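Shikimate dehydrogenase (NADP(+)) (Peptoclostridium difficile, PDB 5DZS) probably catalyses the reversible NADPH-linked reduction of 3-dehydroshikimate to shikimate, a step in the biosynthesis of chorismate and the aromatic amino acids. Local coordinates at residues I178-G191 against L209-I221. Residues are numbered along the deposited sequence; the frame is centred on the assembly and turned at random.
Sequences ILNATPVGMYPNVG and LIYNPGETEFLRI
Phe218 slides its ring under Asn180, whose CB lies over one ring face, 4.2 Å from the centroid, in a CH-pi contact. The ring edge meets Ile178: Ile178 O lies in the ring plane, and Ile178 CG2 touches Phe218 CZ at 4.0 Å.

Beyond CB, the amide of Asn180 turns back to its own loop. CG stands opposite the backbone N (chi1 178°), and OD1 takes two bonds from Thr182. Thr182 OG1 gives a short 2.6 Å bond to Asn180 OD1, on a lone pair in the carbonyl plane. Thr182 N comes from above that plane and closes an Asx turn. Thr182 OG1 then accepts from Val184 N in an ST turn. Asn180 ND2 bonds Asp208, so both ends of the amide are held. A weak but nearly straight bond runs from Leu209 N to Asn180 O (3.3 Å, 167°).

Ile210 fills the bend of 182-186. Ile210 CD1 lies 3.8 Å from Thr182 O, and Ile210 CG2 meets Met186 CB. Gly185 ends the central pair of a type II turn and passes close to Thr216, with Gly185 O 3.4 Å from Thr216 CG2. Thr216 is the N-cap of helix 217-224; its OG1 accepts from Leu219 N and also bonds Asp208. A weak, bent bond from Glu217 N to Val190 O (3.2 Å, 120°) links helix and loop.

Leu209 and Tyr211 are predicted to bind NADP(+) and shikimate, respectively. The contact joins the end of strand 177-180 and its following loop to the loop after neighbouring parallel strand 205-208 and the start of helix 217-224, in the nucleotide-binding domain. Helix 217-224 packs Phe218 against strand 205-208 and helix 197-200.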
loop_
_atom_site.group_PDB
_atom_site.type_symbol
_atom_site.label_atom_id
_atom_site.label_comp_id
_atom_site.label_asym_id
_atom_site.label_seq_id
_atom_site.Cartn_x
_atom_site.Cartn_y
_atom_site.Cartn_z
ATOM N N ILE B 178 23.129 19.644 7.507
ATOM C CA ILE B 178 23.326 18.877 8.732
ATOM C C ILE B 178 21.927 18.503 9.229
ATOM O O ILE B 178 21.058 19.366 9.450
ATOM C CB ILE B 178 24.204 19.592 9.783
ATOM C CG1 ILE B 178 24.501 18.647 10.959
ATOM C CG2 ILE B 178 23.582 20.903 10.247
ATOM C CD1 ILE B 178 25.576 19.168 11.895
ATOM N N LEU B 179 21.727 17.204 9.399
ATOM C CA LEU B 179 20.435 16.655 9.792
ATOM C C LEU B 179 20.537 15.960 11.150
ATOM O O LEU B 179 21.397 15.076 11.359
ATOM C CB LEU B 179 19.945 15.717 8.701
ATOM C CG LEU B 179 18.553 15.075 8.896
ATOM C CD1 LEU B 179 17.880 14.796 7.565
ATOM C CD2 LEU B 179 18.623 13.812 9.738
ATOM N N ASN B 180 19.686 16.387 12.077
ATOM C CA ASN B 180 19.650 15.788 13.401
ATOM C C ASN B 180 18.700 14.598 13.486
ATOM O O ASN B 180 17.473 14.772 13.451
ATOM C CB ASN B 180 19.207 16.799 14.453
ATOM C CG ASN B 180 19.120 16.176 15.833
ATOM O OD1 ASN B 180 19.978 15.380 16.214
ATOM N ND2 ASN B 180 18.074 16.515 16.577
ATOM N N ALA B 181 19.266 13.404 13.610
ATOM C CA ALA B 181 18.490 12.174 13.781
ATOM C C ALA B 181 18.661 11.618 15.207
ATOM O O ALA B 181 18.355 10.452 15.446
ATOM C CB ALA B 181 18.909 11.129 12.761
ATOM N N THR B 182 19.130 12.450 16.139
ATOM C CA THR B 182 19.325 12.047 17.533
ATOM C C THR B 182 18.100 12.446 18.347
ATOM O O THR B 182 17.329 13.300 17.927
ATOM C CB THR B 182 20.560 12.715 18.175
ATOM O OG1 THR B 182 20.296 14.095 18.481
ATOM C CG2 THR B 182 21.786 12.596 17.281
ATOM N N PRO B 183 17.923 11.838 19.528
ATOM C CA PRO B 183 16.789 12.235 20.359
ATOM C C PRO B 183 17.047 13.530 21.149
ATOM O O PRO B 183 16.228 13.908 21.982
ATOM C CB PRO B 183 16.621 11.044 21.308
ATOM C CG PRO B 183 17.970 10.435 21.407
ATOM C CD PRO B 183 18.675 10.708 20.106
ATOM N N VAL B 184 18.165 14.204 20.885
ATOM C CA VAL B 184 18.505 15.437 21.591
ATOM C C VAL B 184 17.678 16.624 21.097
ATOM O O VAL B 184 17.518 16.822 19.888
ATOM C CB VAL B 184 20.002 15.773 21.430
ATOM C CG1 VAL B 184 20.350 17.065 22.162
ATOM C CG2 VAL B 184 20.858 14.621 21.932
ATOM N N GLY B 185 17.152 17.403 22.044
ATOM C CA GLY B 185 16.374 18.604 21.738
ATOM C C GLY B 185 14.876 18.512 21.971
ATOM O O GLY B 185 14.147 19.455 21.660
ATOM N N MET B 186 14.405 17.402 22.529
ATOM C CA MET B 186 12.962 17.255 22.754
ATOM C C MET B 186 12.524 17.621 24.189
ATOM O O MET B 186 13.315 18.137 24.973
ATOM C CB MET B 186 12.468 15.872 22.273
ATOM C CG MET B 186 13.194 14.649 22.811
ATOM S SD MET B 186 12.766 13.191 21.825
ATOM C CE MET B 186 13.578 11.880 22.737
ATOM N N TYR B 187 11.246 17.380 24.481
ATOM C CA TYR B 187 10.571 17.724 25.758
ATOM C C TYR B 187 11.339 18.137 27.042
ATOM O O TYR B 187 11.060 19.210 27.581
ATOM C CB TYR B 187 9.514 16.656 26.098
ATOM C CG TYR B 187 10.022 15.234 26.262
ATOM C CD1 TYR B 187 10.074 14.631 27.519
ATOM C CD2 TYR B 187 10.445 14.488 25.163
ATOM C CE1 TYR B 187 10.532 13.331 27.673
ATOM C CE2 TYR B 187 10.908 13.190 25.309
ATOM C CZ TYR B 187 10.949 12.616 26.564
ATOM O OH TYR B 187 11.406 11.327 26.709
ATOM N N PRO B 188 12.279 17.309 27.549
ATOM C CA PRO B 188 12.883 17.763 28.806
ATOM C C PRO B 188 13.833 18.953 28.642
ATOM O O PRO B 188 13.495 20.062 29.059
ATOM C CB PRO B 188 13.629 16.513 29.322
ATOM C CG PRO B 188 13.416 15.437 28.296
ATOM C CD PRO B 188 12.972 16.117 27.038
ATOM N N ASN B 189 15.000 18.724 28.038
ATOM C CA ASN B 189 15.982 19.790 27.829
ATOM C C ASN B 189 15.944 20.339 26.405
ATOM O O ASN B 189 16.648 19.856 25.513
ATOM C CB ASN B 189 17.393 19.300 28.168
ATOM C CG ASN B 189 17.551 18.953 29.635
ATOM O OD1 ASN B 189 16.572 18.718 30.343
ATOM N ND2 ASN B 189 18.793 18.912 30.099
ATOM N N VAL B 190 15.113 21.359 26.209
ATOM C CA VAL B 190 14.966 22.009 24.905
ATOM C C VAL B 190 16.082 23.029 24.640
ATOM O O VAL B 190 16.202 23.545 23.526
ATOM C CB VAL B 190 13.589 22.703 24.761
ATOM C CG1 VAL B 190 12.468 21.697 24.980
ATOM C CG2 VAL B 190 13.449 23.879 25.725
ATOM N N GLY B 191 16.891 23.312 25.664
ATOM C CA GLY B 191 17.994 24.265 25.544
ATOM C C GLY B 191 19.341 23.643 25.209
ATOM O O GLY B 191 20.364 24.322 25.286
ATOM N N LEU B 209 14.706 16.464 12.807
ATOM C CA LEU B 209 13.546 15.572 12.739
ATOM C C LEU B 209 12.661 15.711 13.969
ATOM O O LEU B 209 11.508 15.261 13.967
ATOM C CB LEU B 209 13.969 14.121 12.523
ATOM C CG LEU B 209 14.790 13.854 11.256
ATOM C CD1 LEU B 209 15.003 12.362 11.037
ATOM C CD2 LEU B 209 14.160 14.500 10.026
ATOM N N ILE B 210 13.186 16.339 15.011
ATOM C CA ILE B 210 12.427 16.565 16.227
ATOM C C ILE B 210 11.446 17.700 16.026
ATOM O O ILE B 210 11.689 18.637 15.259
ATOM C CB ILE B 210 13.353 16.964 17.401
ATOM C CG1 ILE B 210 14.367 15.850 17.706
ATOM C CG2 ILE B 210 12.543 17.314 18.641
ATOM C CD1 ILE B 210 13.755 14.511 18.073
ATOM N N TYR B 211 10.308 17.597 16.693
ATOM C CA TYR B 211 9.359 18.684 16.694
ATOM C C TYR B 211 8.955 18.980 18.125
ATOM O O TYR B 211 8.565 18.082 18.866
ATOM C CB TYR B 211 8.094 18.402 15.883
ATOM C CG TYR B 211 7.089 19.503 16.132
ATOM C CD1 TYR B 211 7.304 20.785 15.633
ATOM C CD2 TYR B 211 5.961 19.284 16.916
ATOM C CE1 TYR B 211 6.411 21.811 15.877
ATOM C CE2 TYR B 211 5.062 20.303 17.169
ATOM C CZ TYR B 211 5.293 21.566 16.650
ATOM O OH TYR B 211 4.395 22.579 16.894
ATOM N N ASN B 212 9.084 20.245 18.504
ATOM C CA ASN B 212 8.630 20.708 19.798
ATOM C C ASN B 212 8.103 22.135 19.621
ATOM O O ASN B 212 8.772 22.985 19.022
ATOM C CB ASN B 212 9.730 20.621 20.866
ATOM C CG ASN B 212 10.957 21.434 20.519
ATOM O OD1 ASN B 212 11.151 21.836 19.372
ATOM N ND2 ASN B 212 11.803 21.673 21.516
ATOM N N PRO B 213 6.873 22.386 20.084
ATOM C CA PRO B 213 6.290 23.716 19.981
ATOM C C PRO B 213 7.231 24.854 20.400
ATOM O O PRO B 213 7.188 25.925 19.802
ATOM C CB PRO B 213 5.094 23.634 20.929
ATOM C CG PRO B 213 4.655 22.209 20.840
ATOM C CD PRO B 213 5.890 21.390 20.555
ATOM N N GLY B 214 8.083 24.610 21.397
ATOM C CA GLY B 214 9.009 25.640 21.906
ATOM C C GLY B 214 10.297 25.862 21.120
ATOM O O GLY B 214 11.126 26.699 21.504
ATOM N N GLU B 215 10.470 25.110 20.033
ATOM C CA GLU B 215 11.644 25.207 19.155
ATOM C C GLU B 215 12.923 24.665 19.795
ATOM O O GLU B 215 13.296 25.042 20.907
ATOM C CB GLU B 215 11.875 26.642 18.669
ATOM C CG GLU B 215 12.951 26.731 17.598
ATOM C CD GLU B 215 13.033 28.100 16.970
ATOM O OE1 GLU B 215 12.802 29.100 17.682
ATOM O OE2 GLU B 215 13.343 28.175 15.762
ATOM N N THR B 216 13.607 23.792 19.060
ATOM C CA THR B 216 14.838 23.179 19.540
ATOM C C THR B 216 16.007 24.163 19.553
ATOM O O THR B 216 16.055 25.110 18.762
ATOM C CB THR B 216 15.240 21.990 18.650
ATOM O OG1 THR B 216 15.530 22.467 17.330
ATOM C CG2 THR B 216 14.129 20.957 18.600
ATOM N N GLU B 217 16.960 23.930 20.451
ATOM C CA GLU B 217 18.140 24.773 20.536
ATOM C C GLU B 217 18.927 24.679 19.226
ATOM O O GLU B 217 19.487 25.663 18.754
ATOM C CB GLU B 217 19.011 24.347 21.720
ATOM C CG GLU B 217 20.250 25.201 21.948
ATOM C CD GLU B 217 19.941 26.640 22.344
ATOM O OE1 GLU B 217 18.758 26.973 22.534
ATOM O OE2 GLU B 217 20.890 27.440 22.483
ATOM N N PHE B 218 18.955 23.481 18.653
ATOM C CA PHE B 218 19.633 23.221 17.379
ATOM C C PHE B 218 19.157 24.216 16.319
ATOM O O PHE B 218 19.966 24.924 15.718
ATOM C CB PHE B 218 19.360 21.762 16.985
ATOM C CG PHE B 218 19.929 21.333 15.654
ATOM C CD1 PHE B 218 21.288 21.225 15.456
ATOM C CD2 PHE B 218 19.077 20.902 14.638
ATOM C CE1 PHE B 218 21.801 20.792 14.242
ATOM C CE2 PHE B 218 19.582 20.453 13.426
ATOM C CZ PHE B 218 20.946 20.402 13.224
ATOM N N LEU B 219 17.842 24.286 16.106
ATOM C CA LEU B 219 17.286 25.218 15.113
ATOM C C LEU B 219 17.311 26.659 15.595
ATOM O O LEU B 219 17.414 27.584 14.792
ATOM C CB LEU B 219 15.858 24.825 14.723
ATOM C CG LEU B 219 15.719 23.450 14.076
ATOM C CD1 LEU B 219 14.287 23.238 13.596
ATOM C CD2 LEU B 219 16.710 23.297 12.931
ATOM N N ARG B 220 17.209 26.843 16.906
ATOM C CA ARG B 220 17.250 28.173 17.478
ATOM C C ARG B 220 18.645 28.758 17.237
ATOM O O ARG B 220 18.770 29.932 16.897
ATOM C CB ARG B 220 16.827 28.125 18.950
ATOM C CG ARG B 220 16.876 29.444 19.709
ATOM C CD ARG B 220 15.752 29.528 20.748
ATOM N NE ARG B 220 15.445 28.243 21.394
ATOM C CZ ARG B 220 15.680 27.937 22.672
ATOM N NH1 ARG B 220 15.352 26.732 23.130
ATOM N NH2 ARG B 220 16.247 28.815 23.499
ATOM N N ILE B 221 19.684 27.928 17.351
ATOM C CA ILE B 221 21.060 28.380 17.066
ATOM C C ILE B 221 21.227 28.652 15.566
ATOM O O ILE B 221 21.906 29.598 15.173
ATOM C CB ILE B 221 22.129 27.354 17.523
ATOM C CG1 ILE B 221 22.161 27.253 19.052
ATOM C CG2 ILE B 221 23.524 27.763 17.032
ATOM C CD1 ILE B 221 23.010 26.109 19.574
#